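Local coordinates for TerD domain-containing protein (Streptomyces avermitilis, PDB 2QNG) that is of unknown function but binds two calcium ions and belongs to the CAPAB/TerDEXZ family, at residues A68-H72 against F73-S77. Numbering follows the deposited sequence.
Sequences AYVVH and FDSRS
H72 and S75 form a single antiparallel hydrogen-bonded pair closing a type I turn, with F73 and D74 at its corners. S75 N donates to H72 O at 2.9 Å, and H72 N returns a bond to S75 O at 3.1 Å. The same S75 O also receives a CA-H···O contact from V71. Beyond this one bridge the chain departs from a ladder, and a water takes over, donating to both V70 O and R76 O.

The H72 ring folds back over the turn. Its CG sits between the backbone N and carbonyl carbon (chi1 54°), which brings ND1 within 3.1 Å of D74 N as acceptor, the donor lying 15° out of the ring plane. That bond is consistent with an ND1 that carries no proton and helps fix the ring's rotation. One face of the imidazole receives S75 CB, a CH-pi contact 3.6 Å from the ring centroid and shifted toward the CE1-NE2 rim. From there S75 OG reaches back along the strand to donate to V70 O at 2.7 Å, so that carbonyl is held by a hydroxyl as well as the water. V71, which is buried, packs its CG2 against CA and CB of S77, whose OG is bonded to D79 N.

The F73 side chain touches D52 and L84 and lies about 6 Å from a bound calcium at the nearest atoms. This is a type I beta turn closed by one antiparallel bridge and braced by the H72 and S75 side chains, following the edge strand 69-71 beside a calcium site of the TerD domain.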
ATOM      1  N   ALA A  68      12.153   5.364  -6.614  1.00 12.23           N
ATOM      2  CA  ALA A  68      12.866   6.573  -6.242  1.00 12.99           C
ATOM      3  C   ALA A  68      12.948   6.680  -4.726  1.00 12.17           C
ATOM      4  O   ALA A  68      14.001   7.006  -4.165  1.00 13.68           O
ATOM      5  CB  ALA A  68      12.225   7.817  -6.859  1.00 12.91           C
ATOM      6  N   TYR A  69      11.828   6.368  -4.060  1.00 11.28           N
ATOM      7  CA  TYR A  69      11.800   6.242  -2.609  1.00 11.51           C
ATOM      8  C   TYR A  69      10.570   5.460  -2.233  1.00 10.97           C
ATOM      9  O   TYR A  69       9.652   5.278  -3.039  1.00 10.48           O
ATOM     10  CB  TYR A  69      11.840   7.604  -1.881  1.00 12.08           C
ATOM     11  CG  TYR A  69      10.706   8.554  -2.187  1.00 12.51           C
ATOM     12  CD1 TYR A  69       9.459   8.426  -1.555  1.00 12.28           C
ATOM     13  CD2 TYR A  69      10.873   9.581  -3.105  1.00 13.40           C
ATOM     14  CE1 TYR A  69       8.419   9.321  -1.818  1.00 13.42           C
ATOM     15  CE2 TYR A  69       9.826  10.470  -3.380  1.00 14.67           C
ATOM     16  CZ  TYR A  69       8.623  10.338  -2.735  1.00 13.53           C
ATOM     17  OH  TYR A  69       7.576  11.206  -2.969  1.00 17.01           O
ATOM     18  N   VAL A  70      10.601   4.963  -1.008  1.00 10.92           N
ATOM     19  CA  VAL A  70       9.443   4.297  -0.441  1.00 11.44           C
ATOM     20  C   VAL A  70       9.023   4.945   0.876  1.00 10.92           C
ATOM     21  O   VAL A  70       9.857   5.520   1.597  1.00 12.10           O
ATOM     22  CB  VAL A  70       9.689   2.781  -0.205  1.00 13.76           C
ATOM     23  CG1 VAL A  70      10.085   2.080  -1.498  1.00 15.23           C
ATOM     24  CG2 VAL A  70      10.728   2.553   0.834  1.00 14.62           C
ATOM     25  N   VAL A  71       7.720   4.848   1.155  1.00  9.61           N
ATOM     26  CA  VAL A  71       7.132   5.415   2.378  1.00  9.78           C
ATOM     27  C   VAL A  71       6.413   4.304   3.119  1.00  9.43           C
ATOM     28  O   VAL A  71       5.621   3.555   2.533  1.00  9.85           O
ATOM     29  CB  VAL A  71       6.118   6.546   2.066  1.00  9.82           C
ATOM     30  CG1 VAL A  71       5.595   7.192   3.362  1.00 11.10           C
ATOM     31  CG2 VAL A  71       6.788   7.617   1.186  1.00 10.86           C
ATOM     32  N   HIS A  72       6.731   4.200   4.405  1.00 10.29           N
ATOM     33  CA  HIS A  72       6.071   3.261   5.308  1.00 11.97           C
ATOM     34  C   HIS A  72       6.370   3.735   6.726  1.00 12.45           C
ATOM     35  O   HIS A  72       6.962   4.813   6.915  1.00 13.01           O
ATOM     36  CB  HIS A  72       6.523   1.806   5.056  1.00 12.71           C
ATOM     37  CG  HIS A  72       8.013   1.606   5.094  1.00 14.72           C
ATOM     38  ND1 HIS A  72       8.771   1.769   6.241  1.00 16.94           N
ATOM     39  CD2 HIS A  72       8.885   1.268   4.115  1.00 16.92           C
ATOM     40  CE1 HIS A  72      10.042   1.526   5.964  1.00 19.11           C
ATOM     41  NE2 HIS A  72      10.135   1.211   4.683  1.00 17.99           N
ATOM     42  N   PHE A  73       5.932   2.968   7.711  1.00 14.13           N
ATOM     43  CA  PHE A  73       5.963   3.479   9.098  1.00 16.07           C
ATOM     44  C   PHE A  73       7.388   3.860   9.561  1.00 16.96           C
ATOM     45  O   PHE A  73       7.552   4.683  10.475  1.00 17.09           O
ATOM     46  CB  PHE A  73       5.323   2.462  10.051  1.00 16.97           C
ATOM     47  CG  PHE A  73       6.249   1.387  10.465  1.00 19.73           C
ATOM     48  CD1 PHE A  73       6.920   1.474  11.679  1.00 21.84           C
ATOM     49  CD2 PHE A  73       6.481   0.288   9.627  1.00 21.18           C
ATOM     50  CE1 PHE A  73       7.808   0.474  12.069  1.00 22.93           C
ATOM     51  CE2 PHE A  73       7.377  -0.723  10.001  1.00 22.34           C
ATOM     52  CZ  PHE A  73       8.042  -0.619  11.227  1.00 21.70           C
ATOM     53  N   ASP A  74       8.403   3.291   8.933  1.00 17.04           N
ATOM     54  CA  ASP A  74       9.770   3.624   9.304  1.00 18.43           C
ATOM     55  C   ASP A  74      10.544   4.390   8.227  1.00 17.56           C
ATOM     56  O   ASP A  74      11.775   4.446   8.249  1.00 18.82           O
ATOM     57  CB  ASP A  74      10.533   2.351   9.714  1.00 20.67           C
ATOM     58  CG  ASP A  74      11.676   2.643  10.656  1.00 25.57           C
ATOM     59  OD1 ASP A  74      11.489   3.454  11.597  1.00 30.29           O
ATOM     60  OD2 ASP A  74      12.768   2.060  10.443  1.00 31.99           O
ATOM     61  N   SER A  75       9.824   5.001   7.288  1.00 15.07           N
ATOM     62  CA  SER A  75      10.467   5.696   6.182  1.00 14.14           C
ATOM     63  C   SER A  75       9.560   6.831   5.713  1.00 12.73           C
ATOM     64  O   SER A  75       8.623   6.581   4.986  1.00 13.04           O
ATOM     65  CB  SER A  75      10.727   4.722   5.034  1.00 14.28           C
ATOM     66  OG  SER A  75      11.313   5.371   3.918  1.00 16.24           O
ATOM     67  N   ARG A  76       9.809   8.058   6.180  1.00 11.90           N
ATOM     68  CA  ARG A  76       9.068   9.255   5.722  1.00 11.12           C
ATOM     69  C   ARG A  76       9.395   9.638   4.301  1.00 11.61           C
ATOM     70  O   ARG A  76      10.509   9.435   3.854  1.00 12.09           O
ATOM     71  CB  ARG A  76       9.381  10.471   6.620  1.00 10.89           C
ATOM     72  CG  ARG A  76       8.870  10.294   8.052  1.00 11.13           C
ATOM     73  CD  ARG A  76       9.454  11.287   9.057  1.00 10.41           C
ATOM     74  NE  ARG A  76       9.138  12.691   8.774  1.00  9.87           N
ATOM     75  CZ  ARG A  76       8.095  13.359   9.292  1.00  9.57           C
ATOM     76  NH1 ARG A  76       7.230  12.742  10.085  1.00  9.66           N
ATOM     77  NH2 ARG A  76       7.914  14.655   9.010  1.00 10.22           N
ATOM     78  N   SER A  77       8.399  10.219   3.612  1.00 11.92           N
ATOM     79  CA  SER A  77       8.651  10.805   2.299  1.00 13.94           C
ATOM     80  C   SER A  77       9.678  11.931   2.414  1.00 14.83           C
ATOM     81  O   SER A  77       9.672  12.671   3.386  1.00 16.54           O
ATOM     82  CB  SER A  77       7.367  11.430   1.767  1.00 14.95           C
ATOM     83  OG  SER A  77       7.661  12.249   0.654  1.00 17.71           O
TER
HETATM   84  O   HOH W   1      11.175   7.966   1.662  1.00 19.29           O